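PDB 5GIZ: putative hemin transport system, substrate-binding protein from Burkholderia cenocepacia J2315, which binds heme in the periplasm, in a cleft between two lobes, and probably hands it to the cell's heme uptake system. Local coordinates for residues A19-G24 against A122-R127; C39-A44 against G252-L257; E212-A215 against G219-A222. One frame throughout, in Å; residues are numbered along the deposited sequence. Where two conformers were deposited one is given.

How the contacts relate
The three contacts sample both lobes of a two-lobed binding protein and the helices near their junction. Contacts 1 and 2 are neighbours, with centres about 12 Å apart, and touch where F20 packs on P42 and A44; along the chain their segments alternate. Contact 1 sets helix 13-23 against the long helix 118-141, and contact 2 ties the loop before helix 43-46 to the start of helix 255-269, so both join first-lobe elements to those long helices. Contact 3 is local to the second lobe, its centre about 35 Å from contact 1 and 23 Å from contact 2; both its segments follow contact 1 and fall between the two of contact 2.

Contact 1: A19-G24 against A122-R127; sequences AFALGG and AALLQR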
# COMPACT_ATOMS: atom_id res chain seq x y z
N ALA A 19 -12.83 -3.84 3.49
CA ALA A 19 -14.03 -3.97 4.30
C ALA A 19 -14.98 -2.82 4.12
O ALA A 19 -16.19 -3.01 3.91
CB ALA A 19 -13.67 -4.13 5.75
N PHE A 20 -14.49 -1.59 4.18
CA PHE A 20 -15.39 -0.47 4.05
C PHE A 20 -16.00 -0.43 2.67
O PHE A 20 -17.13 -0.03 2.55
CB PHE A 20 -14.74 0.86 4.48
CG PHE A 20 -14.65 1.04 5.97
CD1 PHE A 20 -15.77 1.20 6.74
CD2 PHE A 20 -13.44 0.97 6.60
CE1 PHE A 20 -15.67 1.31 8.13
CE2 PHE A 20 -13.33 1.15 7.96
CZ PHE A 20 -14.44 1.26 8.73
N ALA A 21 -15.25 -0.86 1.63
CA ALA A 21 -15.72 -0.79 0.24
C ALA A 21 -16.88 -1.77 -0.04
O ALA A 21 -17.61 -1.60 -1.01
CB ALA A 21 -14.55 -1.08 -0.71
N LEU A 22 -17.03 -2.78 0.79
CA LEU A 22 -18.12 -3.75 0.66
C LEU A 22 -19.46 -3.21 1.13
O LEU A 22 -20.49 -3.68 0.65
CB LEU A 22 -17.80 -5.06 1.40
CG LEU A 22 -16.62 -5.84 0.82
CD1 LEU A 22 -16.07 -6.83 1.84
CD2 LEU A 22 -17.05 -6.56 -0.45
N GLY A 23 -19.47 -2.26 2.05
CA GLY A 23 -20.74 -1.59 2.43
C GLY A 23 -20.73 -0.89 3.78
O GLY A 23 -21.60 -1.15 4.61
N GLY A 24 -19.77 0.00 4.00
CA GLY A 24 -19.80 0.87 5.18
C GLY A 24 -19.36 0.33 6.53
O GLY A 24 -18.94 -0.85 6.68
N ALA A 122 -18.86 -10.07 -4.69
CA ALA A 122 -18.92 -10.23 -6.10
C ALA A 122 -19.16 -8.89 -6.84
O ALA A 122 -18.61 -8.65 -7.90
CB ALA A 122 -20.02 -11.21 -6.43
N ALA A 123 -19.96 -8.01 -6.24
CA ALA A 123 -20.23 -6.70 -6.88
C ALA A 123 -18.97 -5.83 -6.89
O ALA A 123 -18.65 -5.19 -7.87
CB ALA A 123 -21.36 -5.99 -6.16
N LEU A 124 -18.31 -5.82 -5.75
CA LEU A 124 -17.04 -5.05 -5.64
C LEU A 124 -16.00 -5.59 -6.62
O LEU A 124 -15.30 -4.84 -7.29
CB LEU A 124 -16.50 -5.09 -4.24
CG LEU A 124 -15.16 -4.38 -3.98
CD1 LEU A 124 -15.19 -2.91 -4.45
CD2 LEU A 124 -14.74 -4.47 -2.52
N LEU A 125 -15.91 -6.92 -6.75
CA LEU A 125 -14.93 -7.51 -7.67
C LEU A 125 -15.22 -7.12 -9.12
O LEU A 125 -14.34 -6.84 -9.90
CB LEU A 125 -14.88 -9.05 -7.47
CG LEU A 125 -13.78 -9.74 -8.28
CD1 LEU A 125 -12.42 -9.31 -7.75
CD2 LEU A 125 -13.92 -11.25 -8.25
N GLN A 126 -16.49 -7.12 -9.49
CA GLN A 126 -16.86 -6.76 -10.83
C GLN A 126 -16.48 -5.30 -11.13
O GLN A 126 -15.95 -5.01 -12.18
CB GLN A 126 -18.33 -7.04 -10.99
CG GLN A 126 -18.92 -6.67 -12.31
CD GLN A 126 -20.44 -6.84 -12.27
OE1 GLN A 126 -21.14 -6.08 -11.60
NE2 GLN A 126 -20.92 -7.84 -12.89
N ARG A 127 -16.72 -4.40 -10.18
CA ARG A 127 -16.33 -2.97 -10.35
C ARG A 127 -14.83 -2.81 -10.46
O ARG A 127 -14.29 -2.14 -11.34
CB ARG A 127 -16.80 -2.11 -9.14
CG ARG A 127 -18.30 -2.08 -8.91
CD ARG A 127 -18.81 -0.88 -8.12
NE ARG A 127 -18.25 -0.71 -6.77
CZ ARG A 127 -18.63 -1.37 -5.67
NH1 ARG A 127 -19.58 -2.32 -5.70
NH2 ARG A 127 -18.03 -1.08 -4.52
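The guanidinium of R127 has the CA of L124 over one face, set toward the rim, and meets the carbonyl O of A21 at its edge, in plane; R127 NH2 stops 3.6 Å from that oxygen, a polar approach without a hydrogen bond. This helix-helix crossing lies in a periplasmic binding protein fold of the heme and vitamin B12 type, in which a long helix, here 118-141, links the two lobes. Helix 13-23 of the first lobe ends against it, and the short axes pass 9.8 Å apart at 100°, nearly perpendicular. CD2 of L124 fits between two neighbours on the other helix, 3.8 Å from A21 CB and 3.7 Å from L22 CD2. L124 sends its CG out opposite its own backbone N (chi1 178°), which carries that methyl across the gap, and the side chains of L22 and L124 cross at about a right angle. Helix 101-114 adds a third wall, with V111 on L22 and I108 on L124. Beyond the crossing the chain turns at G24, whose positive phi departs from helical values. There the carbonyl O of F20 takes two backbone donors from the same face of its plane, G23 N at 3.3 Å and G24 N at 3.0 Å.

Contact 2: C39-A44 against G252-L257; sequences CTYPDA and GPRLPL
With CG trans to the backbone N (chi1 -164°), the Y41 ring reaches toward R254 and turns a face to it, while the arginine chain, otherwise extended past CB, bends at chi3 (-67°) to lay the guanidinium flat on that face. The two planes are only 3° apart, as in a textbook stacked cation-pi pair. CZ of R254 sits over the middle of the ring, 3.7 Å from the Y41 ring centroid, while R254 NH2 lies nearest Y41 CG at 3.6 Å and R254 NH1 lies 3.7 Å from Y41 CE2, so the cation is spread over the ring instead of resting on one edge. The aliphatic part joins in too, with R254 CD 3.8 Å from Y41 CE1. P42, which follows a cis peptide bond, sets its CB against the other face of the ring, toward the rim. A second partner steadies R254, since its NE forms a salt bridge with E17 of helix 13-23, and F247 of helix 245-249 packs beside it. The arginine stands at the N-cap of helix 255-269, inside a type I turn closed by L255 N to G252 O at 2.9 Å. Near G13, which binds heme in another structure of this protein, this Tyr-Arg stack joins a first-lobe loop to the last helix of a two-lobed periplasmic binding protein.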
# COMPACT_ATOMS: atom_id res chain seq x y z
N CYS A 39 -4.59 2.15 9.11
CA CYS A 39 -5.92 2.21 8.53
C CYS A 39 -6.47 3.60 8.63
O CYS A 39 -7.23 3.94 9.54
CB CYS A 39 -6.88 1.20 9.19
SG CYS A 39 -6.36 -0.52 9.03
N THR A 40 -6.11 4.41 7.64
CA THR A 40 -6.45 5.82 7.60
C THR A 40 -7.42 6.21 6.51
O THR A 40 -7.75 7.36 6.40
CB THR A 40 -5.22 6.67 7.42
OG1 THR A 40 -4.64 6.33 6.16
CG2 THR A 40 -4.23 6.39 8.51
N TYR A 41 -7.87 5.27 5.69
CA TYR A 41 -8.78 5.50 4.58
C TYR A 41 -9.88 4.45 4.54
O TYR A 41 -9.62 3.28 4.71
CB TYR A 41 -8.00 5.45 3.23
CG TYR A 41 -8.81 6.06 2.13
CD1 TYR A 41 -9.68 5.29 1.37
CD2 TYR A 41 -8.76 7.40 1.87
CE1 TYR A 41 -10.48 5.83 0.38
CE2 TYR A 41 -9.57 7.96 0.91
CZ TYR A 41 -10.45 7.17 0.20
OH TYR A 41 -11.25 7.70 -0.79
N PRO A 42 -11.14 4.82 4.26
CA PRO A 42 -11.67 6.17 4.10
C PRO A 42 -11.87 6.84 5.47
O PRO A 42 -11.27 6.42 6.47
CB PRO A 42 -12.98 5.91 3.40
CG PRO A 42 -13.44 4.56 3.93
CD PRO A 42 -12.20 3.78 4.24
N ASP A 43 -12.67 7.89 5.54
CA ASP A 43 -12.83 8.60 6.85
C ASP A 43 -13.35 7.68 7.97
O ASP A 43 -12.93 7.79 9.11
CB ASP A 43 -13.81 9.76 6.73
CG ASP A 43 -13.24 10.94 5.98
OD1 ASP A 43 -12.00 11.02 5.80
OD2 ASP A 43 -14.05 11.81 5.54
N ALA A 44 -14.16 6.69 7.62
CA ALA A 44 -14.65 5.72 8.60
C ALA A 44 -13.54 4.89 9.24
O ALA A 44 -13.66 4.43 10.38
CB ALA A 44 -15.67 4.77 7.94
N GLY A 252 -4.87 -2.30 -2.40
CA GLY A 252 -6.25 -2.47 -2.06
C GLY A 252 -7.23 -2.12 -3.17
O GLY A 252 -6.86 -2.07 -4.36
N PRO A 253 -8.50 -1.86 -2.81
CA PRO A 253 -9.51 -1.69 -3.84
C PRO A 253 -9.32 -0.48 -4.72
O PRO A 253 -10.02 -0.32 -5.70
CB PRO A 253 -10.84 -1.68 -3.07
CG PRO A 253 -10.43 -1.31 -1.69
CD PRO A 253 -9.07 -1.84 -1.45
N ARG A 254 -8.43 0.44 -4.33
CA ARG A 254 -8.11 1.60 -5.19
C ARG A 254 -6.96 1.38 -6.12
O ARG A 254 -6.49 2.30 -6.78
CB ARG A 254 -7.82 2.85 -4.33
CG ARG A 254 -9.00 3.37 -3.52
CD ARG A 254 -8.69 4.66 -2.75
NE ARG A 254 -7.72 4.44 -1.70
CZ ARG A 254 -7.00 5.41 -1.10
NH1 ARG A 254 -7.05 6.67 -1.53
NH2 ARG A 254 -6.18 5.11 -0.11
N LEU A 255 -6.52 0.12 -6.24
CA LEU A 255 -5.36 -0.16 -7.09
C LEU A 255 -5.50 0.46 -8.51
O LEU A 255 -4.57 1.04 -9.01
CB LEU A 255 -5.08 -1.67 -7.18
CG LEU A 255 -3.84 -2.02 -7.99
CD1 LEU A 255 -2.53 -1.63 -7.34
CD2 LEU A 255 -3.82 -3.51 -8.27
N PRO A 256 -6.64 0.30 -9.18
CA PRO A 256 -6.77 0.84 -10.53
C PRO A 256 -6.56 2.36 -10.57
O PRO A 256 -5.82 2.84 -11.43
CB PRO A 256 -8.17 0.44 -10.94
CG PRO A 256 -8.44 -0.80 -10.12
CD PRO A 256 -7.86 -0.45 -8.78
N LEU A 257 -7.11 3.06 -9.60
CA LEU A 257 -6.90 4.51 -9.52
C LEU A 257 -5.51 4.87 -9.14
O LEU A 257 -4.95 5.82 -9.67
CB LEU A 257 -7.89 5.12 -8.52
CG LEU A 257 -7.86 6.64 -8.38
CD1 LEU A 257 -8.23 7.34 -9.66
CD2 LEU A 257 -8.76 7.00 -7.20

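Contact 3: E212-A215 against G219-A222; sequences EGLA and GHAA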
# COMPACT_ATOMS: atom_id res chain seq x y z
N GLU A 212 4.69 11.16 3.00
CA GLU A 212 5.29 11.07 4.32
C GLU A 212 6.81 11.12 4.27
O GLU A 212 7.46 11.83 5.05
CB GLU A 212 4.84 9.75 5.00
CG GLU A 212 3.33 9.69 5.26
CD GLU A 212 2.45 9.15 4.13
OE1 GLU A 212 2.83 9.14 2.95
OE2 GLU A 212 1.31 8.78 4.45
N GLY A 213 7.41 10.40 3.31
CA GLY A 213 8.85 10.42 3.14
C GLY A 213 9.36 11.77 2.71
O GLY A 213 10.45 12.19 3.11
N LEU A 214 8.60 12.46 1.84
CA LEU A 214 8.98 13.79 1.39
C LEU A 214 8.98 14.78 2.57
O LEU A 214 9.92 15.56 2.69
CB LEU A 214 8.01 14.25 0.25
CG LEU A 214 8.37 15.60 -0.36
CD1 LEU A 214 9.76 15.59 -0.95
CD2 LEU A 214 7.29 15.97 -1.38
N ALA A 215 7.93 14.68 3.41
CA ALA A 215 7.85 15.53 4.60
C ALA A 215 9.01 15.22 5.51
O ALA A 215 9.62 16.13 6.04
CB ALA A 215 6.57 15.34 5.37
N GLY A 219 11.18 18.15 2.35
CA GLY A 219 10.68 18.72 1.10
C GLY A 219 11.51 18.46 -0.15
O GLY A 219 12.50 17.76 -0.11
N HIS A 220 11.08 19.04 -1.25
CA HIS A 220 11.65 18.73 -2.56
C HIS A 220 13.12 19.09 -2.69
O HIS A 220 13.93 18.29 -3.12
CB HIS A 220 10.89 19.45 -3.67
CG HIS A 220 9.48 19.02 -3.78
ND1 HIS A 220 8.46 19.60 -3.04
CD2 HIS A 220 8.88 18.07 -4.54
CE1 HIS A 220 7.32 19.01 -3.32
NE2 HIS A 220 7.54 18.10 -4.26
N ALA A 221 13.46 20.30 -2.26
CA ALA A 221 14.86 20.78 -2.39
C ALA A 221 15.78 19.92 -1.50
O ALA A 221 16.85 19.47 -1.91
CB ALA A 221 14.95 22.24 -2.00
N ALA A 222 15.31 19.63 -0.30
CA ALA A 222 16.03 18.74 0.60
C ALA A 222 16.29 17.35 0.03
O ALA A 222 17.38 16.79 0.11
CB ALA A 222 15.30 18.64 1.93
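The carbonyl O of L214 receives the backbone N-H of G219 at 2.9 Å. The bond is moderately bent, with an N-H...O angle of 149°, and the donor stands tilted 27° out of the carbonyl plane. With a donor five residues beyond its acceptor, where helix 211-217 gives way to helix 220-225, it bridges the short connection between the two. Both helices lie on the connection between the parallel strands 206-210 and 240-243, a beta-alpha-beta crossover in the second lobe. G219, the N-cap residue of the second helix, has a positive phi at which a CB would be jammed against the preceding carbonyl O, so a glycine suits the turn. The G219 backbone packs close to L214, whose CD1 lies 3.5 Å from G219 C and 3.6 Å from G219 O. With its CG anti to the backbone N, L214 turns both methyls toward the second helix, one for the glycine backbone and one for the imidazole of H220. Although the CB of H220 points away, the ring swings back over the leucine. S242 and V240 of strand 240-243 receive L214 and H220 respectively, seating the turn on the sheet. At the other end, OE1 of E212 accepts a hydrogen bond from the N of A245, and S210 OG bonds to the N of G213. L214 is about 8 Å, between side chains, from H158, which binds heme in another structure of this protein. In the CH-pi contact itself, L214 CD2 lies over one face of the H220 ring, 3.8 Å from the centroid and displaced toward the CE1-NE2 side, each of those atoms being 3.6 Å from the methyl.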